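Local coordinates for protein carboxypeptidase A (Helicoverpa armigera, PDB 1JQG) that probably removes C-terminal residues from peptides as a zinc-dependent M14-family carboxypeptidase, and is present here together with its activation peptide, at residues His329-Gln334 and Ala375-Thr380; Gly309-Tyr314 and Phe356-Ala361; Val320-Ala325 and Tyr369-Ala374; Leu159-Thr164 and Lys197-Val202; Val173-Ser178 and Asp290-His295. All coordinates share one frame; numbering follows the deposited sequence.

Contact 1: residues His329-Gln334 and Ala375-Thr380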
# COMPACT_ATOMS: atom_id res chain seq x y z
N HIS A 329 14.75 -11.53 -6.55
CA HIS A 329 14.63 -10.76 -7.77
C HIS A 329 14.01 -11.60 -8.90
O HIS A 329 13.21 -11.09 -9.69
CB HIS A 329 15.98 -10.20 -8.17
CG HIS A 329 15.89 -9.06 -9.15
ND1 HIS A 329 15.67 -9.27 -10.51
CD2 HIS A 329 15.97 -7.73 -8.98
CE1 HIS A 329 15.64 -8.10 -11.11
NE2 HIS A 329 15.80 -7.14 -10.21
N LEU A 330 14.40 -12.85 -9.00
CA LEU A 330 13.93 -13.78 -10.02
C LEU A 330 12.42 -13.94 -9.97
O LEU A 330 11.68 -13.86 -10.95
CB LEU A 330 14.61 -15.14 -9.84
CG LEU A 330 14.35 -16.24 -10.86
CD1 LEU A 330 14.61 -15.81 -12.31
CD2 LEU A 330 15.26 -17.45 -10.61
N ILE A 331 11.87 -14.15 -8.75
CA ILE A 331 10.43 -14.33 -8.60
C ILE A 331 9.71 -13.02 -8.85
O ILE A 331 8.61 -12.99 -9.44
CB ILE A 331 10.07 -14.90 -7.24
CG1 ILE A 331 10.66 -16.31 -7.08
CG2 ILE A 331 8.58 -14.98 -6.96
CD1 ILE A 331 10.42 -17.00 -5.77
N GLY A 332 10.35 -11.92 -8.45
CA GLY A 332 9.83 -10.61 -8.71
C GLY A 332 9.66 -10.31 -10.18
O GLY A 332 8.67 -9.69 -10.59
N VAL A 333 10.66 -10.70 -10.98
CA VAL A 333 10.63 -10.55 -12.43
C VAL A 333 9.55 -11.42 -13.07
O VAL A 333 8.88 -10.98 -14.01
CB VAL A 333 11.99 -10.91 -13.07
CG1 VAL A 333 11.99 -10.84 -14.59
CG2 VAL A 333 13.04 -9.96 -12.52
N GLN A 334 9.33 -12.59 -12.50
CA GLN A 334 8.30 -13.49 -13.01
C GLN A 334 6.92 -12.88 -12.77
O GLN A 334 6.02 -13.00 -13.62
CB GLN A 334 8.39 -14.90 -12.40
CG GLN A 334 9.64 -15.66 -12.83
CD GLN A 334 9.81 -16.98 -12.11
OE1 GLN A 334 8.84 -17.56 -11.61
NE2 GLN A 334 11.03 -17.51 -12.05
N ALA A 375 8.65 -14.98 6.37
CA ALA A 375 8.65 -15.37 4.95
C ALA A 375 10.04 -15.24 4.38
O ALA A 375 10.70 -14.18 4.42
CB ALA A 375 7.63 -14.51 4.22
N PRO A 376 10.48 -16.26 3.63
CA PRO A 376 11.72 -16.25 2.89
C PRO A 376 11.62 -15.32 1.70
O PRO A 376 12.60 -14.92 1.08
CB PRO A 376 11.93 -17.70 2.48
CG PRO A 376 11.01 -18.50 3.33
CD PRO A 376 9.83 -17.59 3.57
N PHE A 377 10.39 -15.06 1.26
CA PHE A 377 10.08 -14.20 0.13
C PHE A 377 9.07 -13.16 0.57
O PHE A 377 7.97 -13.51 1.05
CB PHE A 377 9.53 -15.02 -1.04
CG PHE A 377 10.45 -16.14 -1.46
CD1 PHE A 377 10.23 -17.43 -1.01
CD2 PHE A 377 11.55 -15.90 -2.26
CE1 PHE A 377 11.05 -18.47 -1.38
CE2 PHE A 377 12.39 -16.94 -2.63
CZ PHE A 377 12.14 -18.22 -2.20
N SER A 378 9.41 -11.88 0.47
CA SER A 378 8.53 -10.81 0.93
C SER A 378 8.72 -9.58 0.06
O SER A 378 9.76 -9.01 -0.22
CB SER A 378 8.79 -10.52 2.40
OG SER A 378 7.96 -9.54 2.95
N TYR A 379 7.63 -9.09 -0.52
CA TYR A 379 7.64 -7.92 -1.39
C TYR A 379 6.68 -6.84 -0.89
O TYR A 379 5.64 -7.09 -0.23
CB TYR A 379 7.32 -8.36 -2.83
CG TYR A 379 8.24 -9.46 -3.35
CD1 TYR A 379 7.85 -10.79 -3.17
CD2 TYR A 379 9.45 -9.20 -3.98
CE1 TYR A 379 8.66 -11.81 -3.60
CE2 TYR A 379 10.23 -10.25 -4.45
CZ TYR A 379 9.84 -11.55 -4.24
OH TYR A 379 10.60 -12.61 -4.65
N THR A 380 6.92 -5.63 -1.35
CA THR A 380 6.04 -4.49 -1.21
C THR A 380 5.61 -4.05 -2.61
O THR A 380 6.46 -3.64 -3.39
CB THR A 380 6.71 -3.37 -0.43
OG1 THR A 380 6.00 -2.16 -0.80
CG2 THR A 380 8.18 -3.14 -0.78

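Contact 2: residues Gly309-Tyr314 and Phe356-Ala361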
# COMPACT_ATOMS: atom_id res chain seq x y z
N GLY A 309 3.46 3.56 -8.17
CA GLY A 309 4.76 3.40 -8.75
C GLY A 309 5.01 2.37 -9.86
O GLY A 309 5.99 2.40 -10.62
N SER A 310 4.22 1.30 -9.88
CA SER A 310 4.36 0.22 -10.84
C SER A 310 5.71 -0.48 -10.63
O SER A 310 6.56 -0.67 -11.53
CB SER A 310 4.21 0.66 -12.29
OG SER A 310 2.93 1.24 -12.51
N MET A 311 5.94 -0.94 -9.42
CA MET A 311 7.16 -1.61 -9.04
C MET A 311 6.95 -2.66 -7.98
O MET A 311 5.97 -2.63 -7.24
CB MET A 311 8.24 -0.65 -8.51
CG MET A 311 7.74 0.55 -7.75
SD MET A 311 8.86 1.91 -7.45
CE MET A 311 8.67 3.01 -8.81
N ILE A 312 7.80 -3.68 -8.00
CA ILE A 312 7.82 -4.71 -6.96
C ILE A 312 9.16 -4.64 -6.25
O ILE A 312 10.14 -4.85 -6.97
CB ILE A 312 7.65 -6.11 -7.61
CG1 ILE A 312 6.26 -6.23 -8.26
CG2 ILE A 312 7.82 -7.30 -6.71
CD1 ILE A 312 6.14 -7.40 -9.20
N LEU A 313 9.17 -4.23 -4.97
CA LEU A 313 10.44 -4.03 -4.24
C LEU A 313 10.61 -5.08 -3.14
O LEU A 313 9.65 -5.74 -2.71
CB LEU A 313 10.49 -2.66 -3.54
CG LEU A 313 10.26 -1.44 -4.45
CD1 LEU A 313 11.02 -1.51 -5.78
CD2 LEU A 313 8.79 -1.25 -4.83
N TYR A 314 11.84 -5.19 -2.70
CA TYR A 314 12.25 -6.12 -1.65
C TYR A 314 13.57 -5.65 -1.09
O TYR A 314 14.07 -4.57 -1.42
CB TYR A 314 12.44 -7.53 -2.25
CG TYR A 314 13.55 -7.57 -3.34
CD1 TYR A 314 14.91 -7.65 -2.97
CD2 TYR A 314 13.22 -7.52 -4.70
CE1 TYR A 314 15.91 -7.66 -3.95
CE2 TYR A 314 14.23 -7.54 -5.68
CZ TYR A 314 15.57 -7.60 -5.30
OH TYR A 314 16.55 -7.60 -6.25
N PHE A 356 15.94 0.38 -1.27
CA PHE A 356 16.91 1.45 -1.16
C PHE A 356 17.40 1.89 -2.54
O PHE A 356 17.61 3.08 -2.72
CB PHE A 356 18.10 0.99 -0.31
CG PHE A 356 19.18 2.01 -0.11
CD1 PHE A 356 19.15 2.91 0.93
CD2 PHE A 356 20.27 2.05 -0.98
CE1 PHE A 356 20.16 3.85 1.10
CE2 PHE A 356 21.28 2.99 -0.84
CZ PHE A 356 21.21 3.89 0.20
N HIS A 357 17.65 0.94 -3.43
CA HIS A 357 18.20 1.17 -4.74
C HIS A 357 17.23 1.88 -5.66
O HIS A 357 17.66 2.79 -6.37
CB HIS A 357 18.66 -0.13 -5.40
CG HIS A 357 19.84 -0.78 -4.74
ND1 HIS A 357 20.77 -0.05 -4.00
CD2 HIS A 357 20.26 -2.06 -4.71
CE1 HIS A 357 21.70 -0.86 -3.53
NE2 HIS A 357 21.41 -2.09 -3.95
N VAL A 358 15.98 1.44 -5.67
CA VAL A 358 14.96 2.03 -6.55
C VAL A 358 14.41 3.34 -6.02
O VAL A 358 14.32 4.35 -6.71
CB VAL A 358 13.81 1.04 -6.78
CG1 VAL A 358 12.67 1.59 -7.62
CG2 VAL A 358 14.40 -0.23 -7.44
N LEU A 359 13.96 3.36 -4.76
CA LEU A 359 13.38 4.57 -4.18
C LEU A 359 14.38 5.30 -3.31
O LEU A 359 15.22 6.05 -3.83
CB LEU A 359 12.10 4.27 -3.38
CG LEU A 359 10.96 3.63 -4.19
CD1 LEU A 359 9.78 3.23 -3.29
CD2 LEU A 359 10.53 4.60 -5.27
N TYR A 360 14.28 5.17 -2.00
CA TYR A 360 15.16 5.88 -1.06
C TYR A 360 15.22 5.11 0.26
O TYR A 360 14.42 4.21 0.55
CB TYR A 360 14.65 7.29 -0.79
CG TYR A 360 15.74 8.27 -0.36
CD1 TYR A 360 16.51 8.95 -1.28
CD2 TYR A 360 16.00 8.53 0.99
CE1 TYR A 360 17.50 9.83 -0.90
CE2 TYR A 360 16.99 9.41 1.39
CZ TYR A 360 17.74 10.06 0.44
OH TYR A 360 18.74 10.95 0.77
N ALA A 361 16.19 5.49 1.11
CA ALA A 361 16.35 4.79 2.39
C ALA A 361 15.06 4.83 3.20
O ALA A 361 14.45 5.87 3.37
CB ALA A 361 17.56 5.33 3.14

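Contact 3: residues Val320-Ala325 and Tyr369-Ala374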
# COMPACT_ATOMS: atom_id res chain seq x y z
N VAL A 320 21.16 -3.07 2.41
CA VAL A 320 21.77 -4.36 2.57
C VAL A 320 20.84 -5.43 2.00
O VAL A 320 19.63 -5.41 2.25
CB VAL A 320 22.03 -4.70 4.06
CG1 VAL A 320 22.64 -6.10 4.10
CG2 VAL A 320 22.96 -3.72 4.73
N LEU A 321 21.39 -6.33 1.22
CA LEU A 321 20.65 -7.38 0.54
C LEU A 321 20.64 -8.66 1.36
O LEU A 321 21.60 -9.00 2.04
CB LEU A 321 21.24 -7.65 -0.85
CG LEU A 321 21.19 -6.50 -1.86
CD1 LEU A 321 21.83 -6.97 -3.15
CD2 LEU A 321 19.75 -6.04 -2.08
N PRO A 322 19.54 -9.41 1.31
CA PRO A 322 19.42 -10.67 2.03
C PRO A 322 20.16 -11.79 1.33
O PRO A 322 20.44 -11.67 0.12
CB PRO A 322 17.92 -10.92 2.04
CG PRO A 322 17.33 -10.18 0.91
CD PRO A 322 18.27 -9.04 0.64
N SER A 323 20.31 -12.93 1.99
CA SER A 323 21.05 -14.07 1.43
C SER A 323 20.45 -14.56 0.14
O SER A 323 21.16 -14.96 -0.77
CB SER A 323 21.08 -15.21 2.47
OG SER A 323 21.47 -14.60 3.72
N ASN A 324 19.13 -14.64 0.03
CA ASN A 324 18.44 -15.15 -1.16
C ASN A 324 18.05 -14.03 -2.12
O ASN A 324 17.00 -14.09 -2.76
CB ASN A 324 17.23 -15.96 -0.72
CG ASN A 324 16.16 -15.13 0.00
OD1 ASN A 324 14.97 -15.45 -0.03
ND2 ASN A 324 16.55 -14.04 0.65
N ALA A 325 18.89 -13.01 -2.28
CA ALA A 325 18.62 -11.87 -3.11
C ALA A 325 18.32 -12.29 -4.54
O ALA A 325 17.39 -11.82 -5.22
CB ALA A 325 19.79 -10.88 -3.09
N TYR A 369 10.11 -6.57 7.90
CA TYR A 369 9.95 -7.25 9.15
C TYR A 369 9.50 -8.71 8.93
O TYR A 369 10.10 -9.60 9.54
CB TYR A 369 8.98 -6.53 10.10
CG TYR A 369 8.65 -7.32 11.36
CD1 TYR A 369 9.47 -7.27 12.49
CD2 TYR A 369 7.55 -8.15 11.46
CE1 TYR A 369 9.21 -7.97 13.64
CE2 TYR A 369 7.24 -8.88 12.58
CZ TYR A 369 8.09 -8.78 13.67
OH TYR A 369 7.78 -9.50 14.79
N ALA A 370 8.55 -8.90 8.06
CA ALA A 370 8.03 -10.20 7.69
C ALA A 370 9.11 -11.13 7.14
O ALA A 370 9.12 -12.29 7.50
CB ALA A 370 7.00 -10.03 6.55
N MET A 371 10.00 -10.55 6.34
CA MET A 371 11.20 -11.22 5.84
C MET A 371 12.14 -11.64 6.96
O MET A 371 12.71 -12.72 6.91
CB MET A 371 11.93 -10.29 4.87
CG MET A 371 13.24 -10.89 4.37
SD MET A 371 13.23 -11.12 2.59
CE MET A 371 14.18 -12.68 2.63
N GLN A 372 12.28 -10.81 7.97
CA GLN A 372 13.17 -11.06 9.10
C GLN A 372 12.61 -12.07 10.08
O GLN A 372 13.31 -12.85 10.75
CB GLN A 372 13.45 -9.75 9.83
CG GLN A 372 14.25 -9.87 11.10
CD GLN A 372 14.22 -8.64 11.98
OE1 GLN A 372 13.18 -8.22 12.48
NE2 GLN A 372 15.37 -8.02 12.23
N ALA A 373 11.29 -12.07 10.26
CA ALA A 373 10.70 -13.03 11.21
C ALA A 373 9.93 -14.19 10.62
O ALA A 373 9.54 -15.00 11.46
CB ALA A 373 9.82 -12.23 12.17
N ALA A 374 9.77 -14.32 9.30
CA ALA A 374 8.91 -15.37 8.76
C ALA A 374 9.18 -15.73 7.32
O ALA A 374 9.73 -16.78 7.07
CB ALA A 374 7.42 -14.99 8.92

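Contact 4: residues Leu159-Thr164 and Lys197-Val202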
# COMPACT_ATOMS: atom_id res chain seq x y z
N LEU A 159 -9.29 -12.54 6.64
CA LEU A 159 -9.76 -13.85 6.26
C LEU A 159 -8.66 -14.90 6.36
O LEU A 159 -7.53 -14.68 5.99
CB LEU A 159 -10.38 -13.72 4.86
CG LEU A 159 -11.74 -13.06 4.72
CD1 LEU A 159 -12.29 -13.29 3.32
CD2 LEU A 159 -12.76 -13.56 5.72
N ARG A 160 -9.05 -16.14 6.62
CA ARG A 160 -8.17 -17.30 6.55
C ARG A 160 -8.80 -18.29 5.58
O ARG A 160 -9.77 -18.95 5.95
CB ARG A 160 -8.02 -17.95 7.93
CG ARG A 160 -7.07 -17.20 8.85
CD ARG A 160 -6.65 -18.10 10.02
NE ARG A 160 -7.76 -18.40 10.90
CZ ARG A 160 -7.78 -19.21 11.91
NH1 ARG A 160 -6.69 -19.88 12.25
NH2 ARG A 160 -8.91 -19.39 12.60
N ILE A 161 -8.37 -18.28 4.34
CA ILE A 161 -8.90 -19.15 3.30
C ILE A 161 -8.11 -20.47 3.23
O ILE A 161 -6.88 -20.50 3.09
CB ILE A 161 -8.87 -18.43 1.92
CG1 ILE A 161 -9.58 -17.08 2.03
CG2 ILE A 161 -9.44 -19.37 0.87
CD1 ILE A 161 -9.59 -16.11 0.90
N SER A 162 -8.80 -21.57 3.41
CA SER A 162 -8.22 -22.90 3.44
C SER A 162 -9.24 -24.02 3.29
O SER A 162 -10.29 -24.10 3.94
CB SER A 162 -7.41 -23.10 4.74
OG SER A 162 -6.93 -24.45 4.79
N THR A 163 -8.89 -25.05 2.58
CA THR A 163 -9.72 -26.25 2.40
C THR A 163 -9.44 -27.25 3.52
O THR A 163 -10.18 -28.19 3.83
CB THR A 163 -9.46 -26.97 1.06
OG1 THR A 163 -8.07 -27.27 1.06
CG2 THR A 163 -9.80 -26.14 -0.16
N THR A 164 -8.32 -27.07 4.20
CA THR A 164 -7.95 -27.92 5.33
C THR A 164 -8.02 -27.19 6.66
O THR A 164 -7.47 -27.59 7.69
CB THR A 164 -6.52 -28.47 5.16
OG1 THR A 164 -5.69 -27.33 4.86
CG2 THR A 164 -6.53 -29.51 4.06
N LYS A 197 -11.43 -14.59 -6.51
CA LYS A 197 -10.96 -15.77 -7.26
C LYS A 197 -10.67 -16.99 -6.39
O LYS A 197 -10.71 -18.10 -6.88
CB LYS A 197 -9.69 -15.47 -8.07
CG LYS A 197 -9.98 -14.56 -9.28
CD LYS A 197 -10.78 -15.43 -10.24
CE LYS A 197 -11.24 -14.65 -11.46
NZ LYS A 197 -11.86 -15.66 -12.39
N LEU A 198 -10.40 -16.80 -5.09
CA LEU A 198 -10.18 -17.92 -4.19
C LEU A 198 -11.45 -18.44 -3.55
O LEU A 198 -11.47 -19.54 -2.99
CB LEU A 198 -9.15 -17.52 -3.12
CG LEU A 198 -7.75 -17.19 -3.56
CD1 LEU A 198 -6.96 -16.63 -2.39
CD2 LEU A 198 -7.00 -18.39 -4.13
N VAL A 199 -12.51 -17.66 -3.54
CA VAL A 199 -13.76 -18.04 -2.89
C VAL A 199 -14.95 -18.05 -3.84
O VAL A 199 -15.60 -19.07 -3.84
CB VAL A 199 -14.07 -17.09 -1.71
CG1 VAL A 199 -15.30 -17.47 -0.89
CG2 VAL A 199 -12.87 -16.97 -0.76
N ILE A 200 -15.28 -16.93 -4.48
CA ILE A 200 -16.46 -16.75 -5.28
C ILE A 200 -16.38 -17.45 -6.63
O ILE A 200 -17.27 -18.22 -6.99
CB ILE A 200 -16.78 -15.26 -5.54
CG1 ILE A 200 -16.85 -14.49 -4.22
CG2 ILE A 200 -18.06 -15.10 -6.35
CD1 ILE A 200 -17.91 -14.95 -3.26
N ASP A 201 -15.36 -17.15 -7.41
CA ASP A 201 -15.16 -17.68 -8.73
C ASP A 201 -13.86 -18.46 -8.83
O ASP A 201 -12.87 -17.87 -9.25
CB ASP A 201 -15.16 -16.56 -9.78
CG ASP A 201 -15.27 -17.09 -11.20
OD1 ASP A 201 -14.86 -16.29 -12.05
OD2 ASP A 201 -15.73 -18.23 -11.40
N VAL A 202 -13.83 -19.66 -8.29
CA VAL A 202 -12.62 -20.49 -8.25
C VAL A 202 -12.39 -21.18 -9.60
O VAL A 202 -12.94 -22.26 -9.88
CB VAL A 202 -12.73 -21.57 -7.15
CG1 VAL A 202 -11.39 -22.28 -7.01
CG2 VAL A 202 -13.18 -20.95 -5.83

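Contact 5: residues Val173-Ser178 and Asp290-His295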
# COMPACT_ATOMS: atom_id res chain seq x y z
N VAL A 173 1.83 -21.01 3.64
CA VAL A 173 0.96 -19.86 3.83
C VAL A 173 1.41 -18.61 3.05
O VAL A 173 2.60 -18.25 2.98
CB VAL A 173 0.92 -19.50 5.32
CG1 VAL A 173 0.08 -18.28 5.65
CG2 VAL A 173 0.38 -20.66 6.13
N VAL A 174 0.48 -17.97 2.40
CA VAL A 174 0.68 -16.74 1.66
C VAL A 174 -0.12 -15.59 2.29
O VAL A 174 -1.36 -15.67 2.36
CB VAL A 174 0.26 -16.91 0.18
CG1 VAL A 174 0.35 -15.58 -0.57
CG2 VAL A 174 1.11 -17.99 -0.46
N MET A 175 0.58 -14.62 2.87
CA MET A 175 -0.13 -13.51 3.51
C MET A 175 -0.22 -12.36 2.53
O MET A 175 0.73 -12.04 1.82
CB MET A 175 0.52 -13.10 4.85
CG MET A 175 -0.40 -12.24 5.69
SD MET A 175 0.29 -11.78 7.26
CE MET A 175 -0.63 -10.28 7.59
N MET A 176 -1.34 -11.66 2.56
CA MET A 176 -1.54 -10.47 1.71
C MET A 176 -2.28 -9.38 2.45
O MET A 176 -3.16 -9.65 3.28
CB MET A 176 -2.31 -10.99 0.51
CG MET A 176 -2.68 -10.00 -0.55
SD MET A 176 -3.98 -10.77 -1.57
CE MET A 176 -3.27 -12.36 -1.85
N GLN A 177 -1.87 -8.14 2.26
CA GLN A 177 -2.53 -7.01 2.94
C GLN A 177 -2.56 -5.75 2.11
O GLN A 177 -1.73 -5.53 1.27
CB GLN A 177 -1.87 -6.64 4.28
CG GLN A 177 -0.40 -6.29 4.16
CD GLN A 177 0.22 -5.94 5.50
OE1 GLN A 177 0.13 -6.78 6.39
NE2 GLN A 177 0.82 -4.75 5.62
N SER A 178 -3.47 -4.85 2.41
CA SER A 178 -3.63 -3.60 1.72
C SER A 178 -4.16 -2.50 2.64
O SER A 178 -4.53 -2.78 3.76
CB SER A 178 -4.52 -3.74 0.46
OG SER A 178 -5.85 -4.10 0.76
N ASP A 290 1.33 -9.95 15.32
CA ASP A 290 0.75 -11.14 15.92
C ASP A 290 0.28 -12.18 14.91
O ASP A 290 0.46 -13.40 15.08
CB ASP A 290 -0.41 -10.73 16.83
CG ASP A 290 0.00 -9.87 18.00
OD1 ASP A 290 1.18 -9.85 18.42
OD2 ASP A 290 -0.83 -9.15 18.57
N ILE A 291 -0.27 -11.75 13.79
CA ILE A 291 -0.63 -12.65 12.70
C ILE A 291 0.60 -13.32 12.07
O ILE A 291 0.58 -14.53 11.88
CB ILE A 291 -1.38 -11.91 11.57
CG1 ILE A 291 -2.64 -11.23 12.14
CG2 ILE A 291 -1.72 -12.89 10.50
CD1 ILE A 291 -3.43 -10.37 11.18
N ILE A 292 1.67 -12.55 11.87
CA ILE A 292 2.88 -13.06 11.27
C ILE A 292 3.50 -14.11 12.18
O ILE A 292 3.99 -15.12 11.68
CB ILE A 292 3.89 -11.94 10.94
CG1 ILE A 292 3.39 -11.04 9.81
CG2 ILE A 292 5.26 -12.51 10.63
CD1 ILE A 292 4.28 -9.80 9.61
N ALA A 293 3.50 -13.83 13.49
CA ALA A 293 4.13 -14.66 14.48
C ALA A 293 3.47 -16.01 14.61
O ALA A 293 4.12 -17.06 14.53
CB ALA A 293 4.02 -14.04 15.89
N GLU A 294 2.14 -15.97 14.64
CA GLU A 294 1.35 -17.22 14.68
C GLU A 294 1.65 -18.15 13.51
O GLU A 294 1.46 -19.37 13.62
CB GLU A 294 -0.14 -16.88 14.73
CG GLU A 294 -1.09 -18.04 14.94
CD GLU A 294 -2.54 -17.62 15.07
OE1 GLU A 294 -2.89 -16.60 15.70
OE2 GLU A 294 -3.43 -18.29 14.51
N HIS A 295 1.90 -17.62 12.32
CA HIS A 295 2.10 -18.45 11.14
C HIS A 295 3.51 -18.43 10.58
O HIS A 295 3.72 -18.79 9.42
CB HIS A 295 1.07 -18.05 10.06
CG HIS A 295 -0.33 -18.06 10.58
ND1 HIS A 295 -1.11 -19.18 10.67
CD2 HIS A 295 -1.09 -17.02 11.08
CE1 HIS A 295 -2.29 -18.87 11.20
NE2 HIS A 295 -2.29 -17.57 11.46

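Contact 1: residues His329-Gln334 and Ala375-Thr380
I331, on helix 325-340, meets F377 and Y379 on strand 377-383, illustrating how a helix is seated on the mixed central sheet of the zinc carboxypeptidase fold. The two short segments lie 9.8 Å apart at their axes and cross at -52°. F377 and Y379 stand two positions apart on the strand and present their rings to the helix, while S378 between them turns to the other face of the sheet, where its OG bonds S367 O.

The CH-pi component comes from one methyl group. I331 CD1 sits over one face of the F377 ring, 4.0 Å from its centroid and displaced toward the CD2-CE2 rim. The long branch gets there because CG1 is anti to the carbonyl carbon and the chain then runs straight on (chi2 178°); it crosses the aromatic side chain at about a right angle. Helix 402-421 joins the same patch, A419 touching I331 and A420 touching F377.

Van der Waals contact around a polar atom makes up the rest. Y379 ends against the root of I331, its OH 3.5 Å from I331 CB, and I331 CG2 is 3.9 Å from Y379 OH. G332 follows at the point where the backbones come nearest, its CA 8.1 Å from Y379 CA, and touches the end of the phenol without bonding to it.

Hydrogen bonding is supplied from just outside the segment, one turn back along the same helix: the buried Y379 OH is satisfied by the backbone oxygen L328 O.

Contact 2: residues Gly309-Tyr314 and Phe356-Ala361
Strand 311-314 of the central sheet begins with a G1 beta bulge, in which S310 and M311 both face E382, and from this strand M311 and L313 reach across to V358 and L359 at the end of helix 355-358. The contact lies near the predicted active site: the side chain of M311 is about 4 Å from that of E382, the predicted proton donor/acceptor, and the side chain of L359 about 8 Å from the zinc ion.

Sulfur is the meeting point on the strand side. M311 SD touches V358 CG1 at 3.8 Å and lies equally close to L359 CD2, so one thioether bridges two consecutive residues. Its side chain slides past V358 in the opposite direction, with chi1 skewed to 33° and the chain bent at chi3 (91°). Next to it, L313 CD1 lies against the flank of the V358 isopropyl group, 3.9 Å from V358 CB and about as far from both methyls; CG1 of the valine therefore serves both strand residues.

Residues of the activation-peptide region also reach the 356-361 segment. R59 bonds V358 O and touches L359, while H41 stacks on Y360, consistent with a pro-segment lying against the active-site region, as in other procarboxypeptidases.

The contacts between the segments all join apolar side-chain atoms, with no hydrogen bond among them. Close to E382, the methionine sulfur thus packs like a hydrocarbon against V358 and L359, an association that depends on close fit and not on direction.

Contact 3: residues Val320-Ala325 and Tyr369-Ala374
M371 lays the end of its side chain over N324 and P322, its CE methyl doing all the touching. The proline is met through its ring, with P322 CB 4.2 Å from M371 CE, whereas N324 is met at its amide end, the two side chains coming from opposite directions. No hydrogen bond joins the segments, and together they bury only 93 Å².

The reach of the methionine follows from its shape. CG leaves anti to the backbone N (chi1 176°), and bends at both chi2 and chi3 then steer CE into the angle between its two partners. On the other side a type I beta turn runs from P322 to A325. The turn closes with a weak bond from A325 N to P322 O, 3.2 Å long, and both P322 and N324 point their side chains toward the methionine. N324 also occupies the N-cap position of helix 325-340, though its side chain makes no capping bond.

Other residues knit this surface patch into its surroundings: L328 touches both P322 and M371, Y316 leans on M371, and F377 lies against N324. On helix 366-373, the Y369 ring meets F280 edge-to-face.

The example is one of plain packing away from the annotated sites, in which a loop leading from strand 311-314 into helix 325-340 rests on helix 366-373 beside the start of strand 377-383, a joint between connections of the alpha/beta carboxypeptidase fold.

Contact 4: residues Leu159-Thr164 and Lys197-Val202
I161 and V199 make the closest approach between strand 155-161 and the end of helix 187-200, with I161 CD1 3.8 Å from V199 CG2. The same methyl lies 4.2 Å from L198 CD1, so a single isoleucine branch is received by two successive helix residues. Its chain is straight (chi2 174°), which carries CD1 far enough from the strand to settle there, and it passes V199 at a slant. All three residues are buried. V142 and F138 close in on V199, and L207 and I208 on L198, extending this dense apolar seam.

The helix belongs to a beta-alpha-beta crossover: it links strand 173-178 to its parallel neighbour 212-216, and here it reaches sidelong over the next strand of the sheet, 155-161. A wider pi-type turn occurs at 197-200, and consecutive L198 and V199 both point toward the strand.

Away from the seam the segments diverge, and their polar groups are bonded within each segment or to other parts of the chain. Beyond the strand, S162 forms an ST turn, its OG accepting from T164 N at 3.0 Å with an N-H...O angle of 138°. Bonds to F166 N and to D212 OD1 grip the same oxygen, tying the chain to strand 212-216, and T164 OG1 is bonded by K171 NZ.

On the more open flank of the helix end, where V202 is exposed, K197 and D201 form a salt bridge. K197 NZ stands 3.1 Å from D201 OD1 and approaches from above the carboxylate plane, 54° out of it.

Contact 5: residues Val173-Ser178 and Asp290-His295
M175 points from strand 173-178 into helix 283-294, and both I291 and I292 lie across it at about a right angle. The methionine is almost fully extended: a chi1 of -164° sets CG opposite the main-chain nitrogen, and the chain runs on without a bend, so that sulfur and methyl project well clear of the strand. I291 uses its short branch, with CG2 4.0 Å from M175 SD and 4.1 Å from M175 CE. I292 instead offers its long branch, CG1 lying 4.1 Å from M175 SD. Two branches of different kinds thus converge on one sulfur, in a buried setting with no hydrogen bond between the segments.

V173 and H295 add looser burial at the edge of the contact, H295 from just beyond the helix end, where its ring also meets that of F166. I214, M299 and Y302 touch M175 from the neighbouring strands 212-216 and 299-307, while I292 also rests on Y302.

Side chains alternate along this strand: M176 turns to the opposite face and packs on T191 and A194 of helix 187-200. Helices thus cover both faces of strand 173-178, the layering of the alpha/beta/alpha sandwich found in zinc carboxypeptidases.

From the N terminus, contact 4 opens first, at strand 155-161; contact 5 opens at strand 173-178 before contact 4 closes on helix 187-200, so the two cross. Contact 5 then closes the longest loop, returning through helix 283-294. Contacts 2, 3 and 1 follow in series with these, opening in that order at 309-314, 320-325 and 329-334 and closing in the same order at 356-361, 369-374 and 375-380; each crosses the other two. Contacts 1 and 2 meet where T380 N probably bonds L313 O (3.1 Å), joining neighbouring sheet strands. A374 of contact 3 packs on I292 of contact 5, connecting the end of helix 366-373 with helix 283-294.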